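Local coordinates for MMACHC-like protein (Caenorhabditis elegans, PDB 5UJC) that binds methylcobalamin and probably catalyses the flavin-dependent reductive decyanation of cyanocobalamin and the glutathione-dependent demethylation of methylcobalamin, at residues 36-41 and 134-139; 142-147 and 184-189; 97-102 and 120-125; 57-62 and 175-180. All coordinates share one frame; numbering follows the deposited sequence. Where two conformers were deposited one is given.

The four contacts build walls of, or lie beside, the pocket that holds methylcobalamin. Contacts 2 and 4, their centres about 6 Å apart, each take one strand of each sheet: contact 2 draws on 185-196 and 145-147, contact 4 on 53-60 and 174-176. Contact 1 lies about 11 Å from contact 2 between centres and is joined to it where Ala144 N meets Gly138 O at 3.2 Å. Contact 3, about 19 Å from contact 1 between centres, packs helix 93-109 on the turn after outer strand 117-120 and is tied to contact 2 through Asp121 N and Arg187 O at 3.0 Å. The side chains of Thr136, Phe186, Tyr122 and His177 have their nearest atoms about 4, 3, 6 and 7 Å from the ligand.

Contact 1: residues 36-41 and 134-139; sequences NEAVGE and MQTCGH
Thr136 of helix 134-140 meets Ala38 and Val39, in the last turn of helix 32-39, in a small helix-to-helix packing at the cobalamin pocket of this MMACHC-family protein. At the start of 134-139, Met134 and Gln135 serve the ligand instead of the neighbouring helix: Met134 N and Gln135 NE2 both hydrogen-bond to the methylcobalamin, and Gln135 NE2 also reaches Gly173 O. Thr136 comes next and carries the whole contact through a single methyl group. With OG1 opposite the carbonyl carbon (chi1 -66°), CG2 is swung outward, anti to the backbone nitrogen, and touches both residues of the other helix. It lies 3.7 Å from Ala38 CB, methyl against methyl, and 3.9 Å from the CG1 branch of Val39, whose side chain it crosses at a slant. The side chains here are small, which suits a backbone separation of 7.2 Å between Ala38 CA and Thr136 CA. The threonine side chain also touches Tyr35 of helix 32-39 and Tyr146 of strand 145-147. Further along, Gly138 and His139 turn to the chain that follows, His139 ND1 taking a bond from Tyr146 N. The helix facing Thr136 stops just beyond Val39, whose carbonyl oxygen hydrogen-bonds to O8R of the methylcobalamin.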
loop_
_atom_site.group_PDB
_atom_site.type_symbol
_atom_site.label_atom_id
_atom_site.label_comp_id
_atom_site.label_asym_id
_atom_site.label_seq_id
_atom_site.Cartn_x
_atom_site.Cartn_y
_atom_site.Cartn_z
ATOM N N ASN A 36 -2.744 -17.299 -4.318
ATOM C CA ASN A 36 -2.698 -18.558 -3.580
ATOM C C ASN A 36 -1.520 -19.427 -3.993
ATOM O O ASN A 36 -0.936 -20.116 -3.161
ATOM C CB ASN A 36 -4.003 -19.310 -3.727
ATOM C CG ASN A 36 -5.123 -18.712 -2.892
ATOM O OD1 ASN A 36 -4.879 -17.915 -1.981
ATOM N ND2 ASN A 36 -6.353 -19.133 -3.169
ATOM N N GLU A 37 -1.188 -19.417 -5.289
ATOM C CA GLU A 37 0.001 -20.144 -5.780
ATOM C C GLU A 37 1.282 -19.602 -5.122
ATOM O O GLU A 37 2.172 -20.370 -4.750
ATOM C CB GLU A 37 0.096 -20.065 -7.330
ATOM C CG GLU A 37 1.356 -20.699 -7.941
ATOM C CD GLU A 37 1.522 -20.397 -9.437
ATOM O OE1 GLU A 37 0.984 -19.360 -9.927
ATOM O OE2 GLU A 37 2.209 -21.187 -10.122
ATOM N N ALA A 38 1.351 -18.278 -4.948
ATOM C CA ALA A 38 2.530 -17.656 -4.411
ATOM C C ALA A 38 2.678 -17.914 -2.878
ATOM O O ALA A 38 3.767 -18.258 -2.411
ATOM C CB ALA A 38 2.525 -16.173 -4.693
ATOM N N VAL A 39 1.602 -17.712 -2.113
ATOM C CA VAL A 39 1.690 -17.928 -0.661
ATOM C C VAL A 39 1.720 -19.375 -0.291
ATOM O O VAL A 39 2.222 -19.732 0.783
ATOM C CB VAL A 39 0.576 -17.198 0.152
ATOM C CG1 VAL A 39 0.657 -15.693 -0.060
ATOM C CG2 VAL A 39 -0.825 -17.703 -0.180
ATOM N N GLY A 40 1.212 -20.227 -1.183
ATOM C CA GLY A 40 1.078 -21.653 -0.917
ATOM C C GLY A 40 -0.378 -22.014 -0.696
ATOM O O GLY A 40 -1.064 -21.418 0.157
ATOM N N GLU A 41 -0.854 -23.013 -1.428
ATOM C CA GLU A 41 -2.264 -23.354 -1.413
ATOM C C GLU A 41 -2.723 -23.845 -0.029
ATOM O O GLU A 41 -3.897 -23.743 0.305
ATOM C CB GLU A 41 -2.568 -24.411 -2.485
ATOM C CG GLU A 41 -2.475 -23.875 -3.917
ATOM C CD GLU A 41 -1.206 -24.308 -4.640
ATOM O OE1 GLU A 41 -0.096 -24.029 -4.128
ATOM O OE2 GLU A 41 -1.318 -24.932 -5.726
ATOM N N MET A 134 0.241 -7.967 1.196
ATOM C CA MET A 134 0.196 -6.974 0.123
ATOM C C MET A 134 1.378 -6.997 -0.824
ATOM O O MET A 134 1.225 -6.769 -2.028
ATOM C CB MET A 134 0.071 -5.579 0.724
ATOM C CG MET A 134 -1.233 -5.318 1.357
ATOM S SD MET A 134 -2.571 -5.379 0.171
ATOM C CE MET A 134 -3.930 -4.845 1.177
ATOM N N GLN A 135 2.565 -7.289 -0.301
ATOM C CA GLN A 135 3.749 -7.342 -1.174
ATOM C C GLN A 135 3.662 -8.511 -2.138
ATOM O O GLN A 135 4.066 -8.410 -3.298
ATOM C CB GLN A 135 5.039 -7.390 -0.354
ATOM C CG GLN A 135 5.211 -6.142 0.500
ATOM C CD GLN A 135 6.100 -6.377 1.681
ATOM O OE1 GLN A 135 5.864 -7.294 2.479
ATOM N NE2 GLN A 135 7.152 -5.568 1.805
ATOM N N THR A 136 3.071 -9.609 -1.683
ATOM C CA THR A 136 2.829 -10.745 -2.576
ATOM C C THR A 136 1.789 -10.371 -3.649
ATOM O O THR A 136 2.003 -10.635 -4.831
ATOM C CB THR A 136 2.400 -11.983 -1.785
ATOM O OG1 THR A 136 3.495 -12.421 -0.961
ATOM C CG2 THR A 136 2.005 -13.119 -2.700
ATOM N N CYS A 137 0.697 -9.702 -3.242
ATOM C CA CYS A 137 -0.266 -9.214 -4.229
ATOM C C CYS A 137 0.417 -8.316 -5.264
ATOM O O CYS A 137 0.157 -8.413 -6.440
ATOM C CB CYS A 137 -1.414 -8.422 -3.581
ATOM S SG CYS A 137 -2.489 -9.384 -2.530
ATOM N N GLY A 138 1.250 -7.399 -4.793
ATOM C CA GLY A 138 1.902 -6.463 -5.689
ATOM C C GLY A 138 2.779 -7.135 -6.711
ATOM O O GLY A 138 2.866 -6.692 -7.887
ATOM N N HIS A 139 3.438 -8.206 -6.292
ATOM C CA HIS A 139 4.326 -8.927 -7.198
ATOM C C HIS A 139 3.515 -9.732 -8.244
ATOM O O HIS A 139 3.761 -9.627 -9.459
ATOM C CB HIS A 139 5.236 -9.846 -6.393
ATOM C CG HIS A 139 6.394 -10.392 -7.171
ATOM N ND1 HIS A 139 7.619 -9.776 -7.200
ATOM C CD2 HIS A 139 6.503 -11.488 -7.953
ATOM C CE1 HIS A 139 8.446 -10.476 -7.952
ATOM N NE2 HIS A 139 7.790 -11.522 -8.425
#

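Contact 2: residues 142-147 and 184-189; sequences GAAFYY and FAFRSV
The methyl group of Ala144 fits against the far ends of two phenylalanine rings, Phe184 and Phe186, in a wholly apolar and buried contact. Ala144 CB is 4.1 Å from Phe184 CZ and 4.3 Å from Phe186 CZ, approaching both rings at a slant. These are ordinary van der Waals distances, and the small residue touches both para carbons at once.

Between the aromatic rings themselves the packing is closer, a T-shaped (edge-to-face) pair with planes nearly perpendicular. Phe184 turns an edge toward Phe186, with its CE2 3.5 Å above the Phe186 plane and displaced toward the rim; in return, Phe186 CE1 lies in the plane of the Phe184 ring. Phe184 reaches this place by putting CG between its own backbone nitrogen and carbonyl carbon (chi1 82°).

In the fold, the contact joins the chain leaving helix 134-140, which ends in a Schellman motif at Gly142, to strand 185-196 of the central antiparallel sheet. That strand is interrupted just past Phe186 by a classic beta bulge, in which Arg187 and Ser188 both face Ile58 of the adjoining strand.

The hydrogen bonds belong to the surroundings. Tyr146 OH and Phe186 O each hold the bound methylcobalamin, so both segments line its pocket. Arg187 NE reaches across the sheet to Ser60 OG, and on the other segment Phe145 and Tyr147 pair by backbone bonds with Leu176 and Leu174.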
loop_
_atom_site.group_PDB
_atom_site.type_symbol
_atom_site.label_atom_id
_atom_site.label_comp_id
_atom_site.label_asym_id
_atom_site.label_seq_id
_atom_site.Cartn_x
_atom_site.Cartn_y
_atom_site.Cartn_z
ATOM N N GLY A 142 1.979 -7.596 -10.815
ATOM C CA GLY A 142 2.948 -6.851 -11.637
ATOM C C GLY A 142 3.143 -5.406 -11.222
ATOM O O GLY A 142 3.767 -4.641 -11.948
ATOM N N ALA A 143 2.571 -5.013 -10.090
ATOM C CA ALA A 143 2.626 -3.610 -9.643
ATOM C C ALA A 143 3.975 -3.181 -9.122
ATOM O O ALA A 143 4.397 -2.046 -9.342
ATOM C CB ALA A 143 1.565 -3.343 -8.588
ATOM N N ALA A 144 4.659 -4.088 -8.424
ATOM C CA ALA A 144 5.926 -3.768 -7.777
ATOM C C ALA A 144 6.649 -5.064 -7.529
ATOM O O ALA A 144 6.036 -6.042 -7.128
ATOM C CB ALA A 144 5.673 -3.027 -6.471
ATOM N N PHE A 145 7.963 -5.062 -7.758
ATOM C CA PHE A 145 8.795 -6.253 -7.570
ATOM C C PHE A 145 9.088 -6.406 -6.077
ATOM O O PHE A 145 9.537 -5.466 -5.413
ATOM C CB PHE A 145 10.080 -6.116 -8.353
ATOM C CG PHE A 145 10.791 -7.415 -8.567
ATOM C CD1 PHE A 145 11.486 -8.026 -7.532
ATOM C CD2 PHE A 145 10.760 -8.033 -9.793
ATOM C CE1 PHE A 145 12.122 -9.237 -7.733
ATOM C CE2 PHE A 145 11.374 -9.249 -9.996
ATOM C CZ PHE A 145 12.064 -9.848 -8.958
ATOM N N TYR A 146 8.800 -7.579 -5.556
ATOM C CA TYR A 146 8.957 -7.865 -4.142
ATOM C C TYR A 146 10.316 -8.558 -3.904
ATOM O O TYR A 146 10.512 -9.723 -4.309
ATOM C CB TYR A 146 7.797 -8.756 -3.665
ATOM C CG TYR A 146 7.805 -9.151 -2.198
ATOM C CD1 TYR A 146 8.389 -8.338 -1.215
ATOM C CD2 TYR A 146 7.132 -10.285 -1.787
ATOM C CE1 TYR A 146 8.324 -8.678 0.125
ATOM C CE2 TYR A 146 7.081 -10.649 -0.449
ATOM C CZ TYR A 146 7.689 -9.838 0.508
ATOM O OH TYR A 146 7.642 -10.165 1.864
ATOM N N TYR A 147 11.206 -7.853 -3.203
ATOM C CA TYR A 147 12.525 -8.344 -2.865
ATOM C C TYR A 147 12.483 -9.013 -1.496
ATOM O O TYR A 147 12.306 -8.338 -0.451
ATOM C CB TYR A 147 13.547 -7.192 -2.903
ATOM C CG TYR A 147 13.745 -6.683 -4.282
ATOM C CD1 TYR A 147 14.573 -7.338 -5.168
ATOM C CD2 TYR A 147 13.057 -5.567 -4.741
ATOM C CE1 TYR A 147 14.663 -6.949 -6.474
ATOM C CE2 TYR A 147 13.167 -5.142 -6.058
ATOM C CZ TYR A 147 13.941 -5.859 -6.930
ATOM O OH TYR A 147 14.034 -5.476 -8.254
ATOM N N PHE A 184 5.579 4.868 -2.008
ATOM C CA PHE A 184 4.216 4.421 -2.242
ATOM C C PHE A 184 3.845 3.478 -1.092
ATOM O O PHE A 184 4.721 3.086 -0.305
ATOM C CB PHE A 184 4.100 3.667 -3.601
ATOM C CG PHE A 184 4.529 2.217 -3.536
ATOM C CD1 PHE A 184 5.877 1.858 -3.541
ATOM C CD2 PHE A 184 3.588 1.214 -3.463
ATOM C CE1 PHE A 184 6.255 0.520 -3.435
ATOM C CE2 PHE A 184 3.963 -0.127 -3.344
ATOM C CZ PHE A 184 5.301 -0.471 -3.342
ATOM N N ALA A 185 2.568 3.090 -1.014
ATOM C CA ALA A 185 2.149 2.063 -0.084
ATOM C C ALA A 185 1.030 1.247 -0.658
ATOM O O ALA A 185 0.220 1.747 -1.429
ATOM C CB ALA A 185 1.709 2.693 1.228
ATOM N N PHE A 186 0.952 -0.012 -0.239
ATOM C CA PHE A 186 -0.225 -0.818 -0.543
ATOM C C PHE A 186 -1.349 -0.417 0.414
ATOM O O PHE A 186 -1.095 -0.095 1.551
ATOM C CB PHE A 186 0.097 -2.291 -0.409
ATOM C CG PHE A 186 1.183 -2.748 -1.330
ATOM C CD1 PHE A 186 0.939 -2.860 -2.701
ATOM C CD2 PHE A 186 2.468 -3.009 -0.859
ATOM C CE1 PHE A 186 1.947 -3.300 -3.556
ATOM C CE2 PHE A 186 3.461 -3.469 -1.718
ATOM C CZ PHE A 186 3.210 -3.601 -3.041
ATOM N N ARG A 187 -2.577 -0.387 -0.070
ATOM C CA ARG A 187 -3.694 0.065 0.772
ATOM C C ARG A 187 -4.781 -0.988 0.943
ATOM O O ARG A 187 -5.161 -1.300 2.079
ATOM C CB ARG A 187 -4.287 1.399 0.256
ATOM C CG ARG A 187 -3.291 2.557 0.345
ATOM C CD ARG A 187 -2.906 2.870 1.783
ATOM N NE ARG A 187 -1.936 3.955 1.888
ATOM C CZ ARG A 187 -1.304 4.262 3.005
ATOM N NH1 ARG A 187 -1.657 3.680 4.161
ATOM N NH2 ARG A 187 -0.333 5.170 2.992
ATOM N N SER A 188 -5.353 -1.472 -0.150
ATOM C CA SER A 188 -6.509 -2.357 -0.048
ATOM C C SER A 188 -6.548 -3.333 -1.202
ATOM O O SER A 188 -6.004 -3.077 -2.275
ATOM C CB SER A 188 -7.848 -1.561 -0.020
ATOM O OG SER A 188 -7.885 -0.618 1.030
ATOM N N VAL A 189 -7.206 -4.461 -0.975
ATOM C CA VAL A 189 -7.561 -5.364 -2.033
ATOM C C VAL A 189 -9.069 -5.563 -2.021
ATOM O O VAL A 189 -9.667 -5.793 -0.970
ATOM C CB VAL A 189 -6.855 -6.729 -1.881
ATOM C CG1 VAL A 189 -7.480 -7.767 -2.802
ATOM C CG2 VAL A 189 -5.351 -6.605 -2.153
#

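Contact 3: residues 97-102 and 120-125; sequences FLEDRL and HDYSMT
Leu102 and Glu99 of helix 93-109 meet His120 and Tyr122 in a surface contact, apolar with a less certain water-mediated link, where the helix lies beside the type I beta turn His120-Ser123 that follows outer strand 117-120 of the central sheet. The apolar half is one branch of Leu102: CD1 comes within 3.6 Å of His120 CE1, meeting the imidazole obliquely as the two side chains run past each other in opposite directions. The ring's ND1 is held by Ser188 OG on strand 185-196, which helps set how the imidazole is turned toward the leucine. Tyr122 folds back over the same histidine. His120 CB sits 3.6 Å above the centre of the Tyr122 ring, and Tyr122 OH lies over one face of the imidazole. That hydroxyl bonds to a water at 2.7 Å, and the water appears to donate to Glu99 OE2, although the glutamate has two conformers and this half of the bridge is doubtful. Asp121, at the turn's second position, hydrogen-bonds to the cobalamin through its carbonyl oxygen. Within the turn, His120 N donates to Ser123 OG at 2.9 Å, with an angle of 157° at the hydrogen.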
loop_
_atom_site.group_PDB
_atom_site.type_symbol
_atom_site.label_atom_id
_atom_site.label_comp_id
_atom_site.label_asym_id
_atom_site.label_seq_id
_atom_site.Cartn_x
_atom_site.Cartn_y
_atom_site.Cartn_z
ATOM N N PHE A 97 -9.414 9.099 6.678
ATOM C CA PHE A 97 -9.392 9.596 5.304
ATOM C C PHE A 97 -9.621 8.457 4.310
ATOM O O PHE A 97 -10.493 8.548 3.457
ATOM C CB PHE A 97 -8.066 10.303 5.038
ATOM C CG PHE A 97 -7.705 10.400 3.590
ATOM C CD1 PHE A 97 -8.328 11.299 2.751
ATOM C CD2 PHE A 97 -6.736 9.569 3.069
ATOM C CE1 PHE A 97 -7.962 11.369 1.397
ATOM C CE2 PHE A 97 -6.393 9.611 1.754
ATOM C CZ PHE A 97 -6.990 10.508 0.909
ATOM N N LEU A 98 -8.875 7.367 4.453
ATOM C CA LEU A 98 -9.000 6.263 3.509
ATOM C C LEU A 98 -10.385 5.647 3.581
ATOM O O LEU A 98 -10.971 5.296 2.542
ATOM C CB LEU A 98 -7.932 5.211 3.788
ATOM C CG LEU A 98 -6.514 5.602 3.363
ATOM C CD1 LEU A 98 -5.492 4.645 3.977
ATOM C CD2 LEU A 98 -6.394 5.647 1.834
ATOM N N GLU A 99 -10.938 5.512 4.796
ATOM C CA GLU A 99 -12.281 4.938 4.965
ATOM C C GLU A 99 -13.296 5.813 4.222
ATOM O O GLU A 99 -14.205 5.306 3.561
ATOM C CB GLU A 99 -12.664 4.833 6.475
ATOM C CG GLU A 99 -11.934 3.715 7.290
ATOM C CD GLU A 99 -11.863 4.025 8.827
ATOM O OE1 GLU A 99 -12.646 4.911 9.317
ATOM O OE2 GLU A 99 -11.012 3.397 9.547
ATOM N N ASP A 100 -13.145 7.123 4.355
ATOM C CA ASP A 100 -14.045 8.056 3.685
ATOM C C ASP A 100 -13.960 7.920 2.171
ATOM O O ASP A 100 -14.987 7.850 1.489
ATOM C CB ASP A 100 -13.743 9.504 4.081
ATOM C CG ASP A 100 -14.313 9.884 5.413
ATOM O OD1 ASP A 100 -15.050 9.083 6.007
ATOM O OD2 ASP A 100 -14.009 11.014 5.870
ATOM N N ARG A 101 -12.743 7.833 1.634
ATOM C CA ARG A 101 -12.587 7.746 0.197
ATOM C C ARG A 101 -13.088 6.384 -0.328
ATOM O O ARG A 101 -13.729 6.315 -1.371
ATOM C CB ARG A 101 -11.140 8.005 -0.206
ATOM C CG ARG A 101 -10.624 9.395 0.197
ATOM C CD ARG A 101 -11.458 10.507 -0.454
ATOM N NE ARG A 101 -11.642 10.229 -1.872
ATOM C CZ ARG A 101 -10.793 10.579 -2.832
ATOM N NH1 ARG A 101 -9.760 11.381 -2.571
ATOM N NH2 ARG A 101 -10.993 10.155 -4.068
ATOM N N LEU A 102 -12.845 5.320 0.436
ATOM C CA LEU A 102 -13.289 4.010 0.038
ATOM C C LEU A 102 -14.823 3.892 0.076
ATOM O O LEU A 102 -15.414 3.199 -0.747
ATOM C CB LEU A 102 -12.642 2.933 0.904
ATOM C CG LEU A 102 -11.180 2.658 0.580
ATOM C CD1 LEU A 102 -10.512 1.908 1.738
ATOM C CD2 LEU A 102 -11.062 1.863 -0.715
ATOM N N HIS A 120 -7.727 -4.566 3.971
ATOM C CA HIS A 120 -6.705 -3.510 4.018
ATOM C C HIS A 120 -5.355 -4.068 4.355
ATOM O O HIS A 120 -5.239 -5.198 4.856
ATOM C CB HIS A 120 -7.106 -2.460 5.043
ATOM C CG HIS A 120 -8.476 -1.941 4.835
ATOM N ND1 HIS A 120 -8.875 -1.347 3.653
ATOM C CD2 HIS A 120 -9.577 -2.005 5.619
ATOM C CE1 HIS A 120 -10.167 -1.056 3.730
ATOM N NE2 HIS A 120 -10.609 -1.426 4.921
ATOM N N ASP A 121 -4.313 -3.286 4.120
ATOM C CA ASP A 121 -2.961 -3.702 4.541
ATOM C C ASP A 121 -2.884 -4.013 6.052
ATOM O O ASP A 121 -2.153 -4.900 6.468
ATOM C CB ASP A 121 -1.911 -2.641 4.139
ATOM C CG ASP A 121 -2.076 -1.346 4.862
ATOM O OD1 ASP A 121 -3.166 -0.757 4.778
ATOM O OD2 ASP A 121 -1.107 -0.912 5.509
ATOM N N TYR A 122 -3.664 -3.295 6.838
ATOM C CA TYR A 122 -3.682 -3.451 8.282
ATOM C C TYR A 122 -4.734 -4.426 8.792
ATOM O O TYR A 122 -4.832 -4.632 10.007
ATOM C CB TYR A 122 -3.858 -2.096 8.952
ATOM C CG TYR A 122 -5.063 -1.308 8.513
ATOM C CD1 TYR A 122 -6.313 -1.591 8.984
ATOM C CD2 TYR A 122 -4.943 -0.321 7.567
ATOM C CE1 TYR A 122 -7.414 -0.875 8.556
ATOM C CE2 TYR A 122 -6.040 0.399 7.132
ATOM C CZ TYR A 122 -7.259 0.172 7.679
ATOM O OH TYR A 122 -8.362 0.932 7.272
ATOM N N SER A 123 -5.501 -5.053 7.887
ATOM C CA SER A 123 -6.547 -5.993 8.336
ATOM C C SER A 123 -5.902 -7.235 8.946
ATOM O O SER A 123 -4.984 -7.810 8.363
ATOM C CB SER A 123 -7.453 -6.406 7.180
ATOM O OG SER A 123 -8.198 -5.313 6.692
ATOM N N MET A 124 -6.433 -7.669 10.087
ATOM C CA MET A 124 -5.960 -8.860 10.784
ATOM C C MET A 124 -7.074 -9.761 11.251
ATOM O O MET A 124 -8.176 -9.321 11.491
ATOM C CB MET A 124 -5.111 -8.464 11.996
ATOM C CG MET A 124 -5.871 -7.829 13.117
ATOM S SD MET A 124 -4.854 -7.472 14.543
ATOM C CE MET A 124 -6.155 -7.254 15.770
ATOM N N THR A 125 -6.728 -11.043 11.445
ATOM C CA THR A 125 -7.562 -11.973 12.202
ATOM C C THR A 125 -7.426 -11.699 13.714
ATOM O O THR A 125 -6.548 -10.949 14.133
ATOM C CB THR A 125 -7.142 -13.415 11.954
ATOM O OG1 THR A 125 -5.859 -13.638 12.543
ATOM C CG2 THR A 125 -7.094 -13.727 10.444
HETATM O O HOH W 1 -10.128 1.079 9.269
#

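Contact 4: residues 57-62 and 175-180; sequences LILSTP and SLHPIY
The Tyr180 ring is covered on one face by Thr61 and on the other by Ile179 CG2, with His177 CD2 at its edge, in the ring plane. Thr61 makes a CH-pi contact: CB lies 3.8 Å from the ring centroid and 21° off the normal. Its methyl group, placed opposite the carbonyl carbon while OG1 takes the position between backbone nitrogen and carbonyl carbon (chi1 73°), presses closer, with CG2 3.3 Å from Tyr180 CE2. Pro62 comes in obliquely beside it, CD standing 3.4 Å from Tyr180 CD1, and the packing is tight.

The His177 imidazole is likewise sandwiched, by Pro178 CD on one face and Tyr180 CD2 on the other, 3.3 Å above the plane. Leu59 CD2 touches its edge, 4.1 Å from His177 CD2. The ring is fixed in rotation by its two nitrogens: ND1 accepts Ile179 N at 3.0 Å, near the ring plane, and more weakly Tyr180 N, while NE2 bonds to Glu26 OE1 on strand 25-31. Were Tyr180 an alanine, Thr61 and Pro62 would probably be left facing a gap and the imidazole would lose the cover on one face.

Leu59, Thr61 and Pro62 thus bring the end of strand 53-60 and the residues just after it onto the loop that follows strand 174-176; within that strand Ser175 N hydrogen-bonds to the methylcobalamin. Beside the cobalamin pocket of this MMACHC-family protein, the contact joins the central antiparallel sheet to the small two-stranded sheet.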
loop_
_atom_site.group_PDB
_atom_site.type_symbol
_atom_site.label_atom_id
_atom_site.label_comp_id
_atom_site.label_asym_id
_atom_site.label_seq_id
_atom_site.Cartn_x
_atom_site.Cartn_y
_atom_site.Cartn_z
ATOM N N LEU A 57 -5.920 -4.778 -6.570
ATOM C CA LEU A 57 -5.010 -4.196 -5.603
ATOM C C LEU A 57 -4.999 -2.681 -5.782
ATOM O O LEU A 57 -4.691 -2.201 -6.855
ATOM C CB LEU A 57 -3.606 -4.764 -5.837
ATOM C CG LEU A 57 -2.472 -4.166 -5.013
ATOM C CD1 LEU A 57 -2.671 -4.434 -3.529
ATOM C CD2 LEU A 57 -1.129 -4.683 -5.495
ATOM N N ILE A 58 -5.221 -1.963 -4.684
ATOM C CA ILE A 58 -5.203 -0.501 -4.666
ATOM C C ILE A 58 -3.974 -0.063 -3.875
ATOM O O ILE A 58 -3.757 -0.513 -2.730
ATOM C CB ILE A 58 -6.469 0.083 -3.999
ATOM C CG1 ILE A 58 -7.745 -0.365 -4.780
ATOM C CG2 ILE A 58 -6.357 1.582 -3.930
ATOM C CD1 ILE A 58 -9.064 -0.071 -4.082
ATOM N N LEU A 59 -3.138 0.755 -4.501
ATOM C CA LEU A 59 -1.990 1.328 -3.811
ATOM C C LEU A 59 -2.037 2.831 -3.862
ATOM O O LEU A 59 -2.758 3.421 -4.703
ATOM C CB LEU A 59 -0.695 0.774 -4.342
ATOM C CG LEU A 59 -0.305 0.961 -5.762
ATOM C CD1 LEU A 59 0.305 2.339 -5.959
ATOM C CD2 LEU A 59 0.710 -0.111 -6.200
ATOM N N SER A 60 -1.360 3.459 -2.915
ATOM C CA SER A 60 -1.228 4.915 -2.894
ATOM C C SER A 60 0.146 5.346 -3.358
ATOM O O SER A 60 1.147 4.692 -3.071
ATOM C CB SER A 60 -1.508 5.447 -1.487
ATOM O OG SER A 60 -0.684 4.844 -0.515
ATOM N N THR A 61 0.182 6.489 -4.010
ATOM C CA THR A 61 1.412 7.073 -4.511
ATOM C C THR A 61 1.637 8.383 -3.722
ATOM O O THR A 61 0.840 8.690 -2.830
ATOM C CB THR A 61 1.306 7.287 -6.019
ATOM O OG1 THR A 61 0.427 8.377 -6.290
ATOM C CG2 THR A 61 0.762 6.014 -6.697
ATOM N N PRO A 62 2.712 9.141 -4.014
ATOM C CA PRO A 62 3.003 10.291 -3.156
ATOM C C PRO A 62 1.850 11.286 -2.986
ATOM O O PRO A 62 1.675 11.853 -1.892
ATOM C CB PRO A 62 4.194 10.939 -3.847
ATOM C CG PRO A 62 4.912 9.770 -4.466
ATOM C CD PRO A 62 3.796 8.902 -4.975
ATOM N N SER A 175 9.101 -4.120 -1.376
ATOM C CA SER A 175 8.664 -3.972 -2.774
ATOM C C SER A 175 9.089 -2.631 -3.314
ATOM O O SER A 175 9.030 -1.612 -2.609
ATOM C CB SER A 175 7.144 -4.084 -2.882
ATOM O OG SER A 175 6.707 -5.345 -2.450
ATOM N N LEU A 176 9.469 -2.612 -4.599
ATOM C CA LEU A 176 9.826 -1.375 -5.272
ATOM C C LEU A 176 9.031 -1.205 -6.548
ATOM O O LEU A 176 8.961 -2.100 -7.398
ATOM C CB LEU A 176 11.346 -1.315 -5.561
ATOM C CG LEU A 176 12.251 -1.235 -4.316
ATOM C CD1 LEU A 176 13.704 -1.441 -4.687
ATOM C CD2 LEU A 176 12.063 0.082 -3.564
ATOM N N HIS A 177 8.408 -0.042 -6.643
ATOM C CA HIS A 177 7.517 0.326 -7.725
ATOM C C HIS A 177 8.333 0.932 -8.884
ATOM O O HIS A 177 9.307 1.637 -8.650
ATOM C CB HIS A 177 6.525 1.340 -7.157
ATOM C CG HIS A 177 5.387 1.687 -8.065
ATOM N ND1 HIS A 177 5.523 2.496 -9.167
ATOM C CD2 HIS A 177 4.078 1.362 -7.995
ATOM C CE1 HIS A 177 4.346 2.628 -9.762
ATOM N NE2 HIS A 177 3.453 1.953 -9.062
ATOM N N PRO A 178 7.924 0.668 -10.128
ATOM C CA PRO A 178 8.725 1.132 -11.274
ATOM C C PRO A 178 8.775 2.660 -11.472
ATOM O O PRO A 178 9.669 3.174 -12.178
ATOM C CB PRO A 178 8.053 0.444 -12.468
ATOM C CG PRO A 178 6.688 0.127 -12.025
ATOM C CD PRO A 178 6.793 -0.166 -10.563
ATOM N N ILE A 179 7.784 3.366 -10.939
ATOM C CA ILE A 179 7.768 4.837 -10.972
ATOM C C ILE A 179 8.255 5.406 -9.636
ATOM O O ILE A 179 9.059 6.337 -9.609
ATOM C CB ILE A 179 6.344 5.405 -11.262
ATOM C CG1 ILE A 179 5.746 4.816 -12.541
ATOM C CG2 ILE A 179 6.396 6.909 -11.334
ATOM C CD1 ILE A 179 4.339 5.309 -12.847
ATOM N N TYR A 180 7.753 4.848 -8.524
ATOM C CA TYR A 180 7.873 5.483 -7.221
ATOM C C TYR A 180 8.957 4.906 -6.307
ATOM O O TYR A 180 9.209 5.473 -5.255
ATOM C CB TYR A 180 6.534 5.460 -6.493
ATOM C CG TYR A 180 5.432 6.095 -7.301
ATOM C CD1 TYR A 180 5.450 7.437 -7.596
ATOM C CD2 TYR A 180 4.405 5.330 -7.827
ATOM C CE1 TYR A 180 4.472 8.021 -8.393
ATOM C CE2 TYR A 180 3.449 5.886 -8.658
ATOM C CZ TYR A 180 3.480 7.244 -8.935
ATOM O OH TYR A 180 2.515 7.829 -9.741
#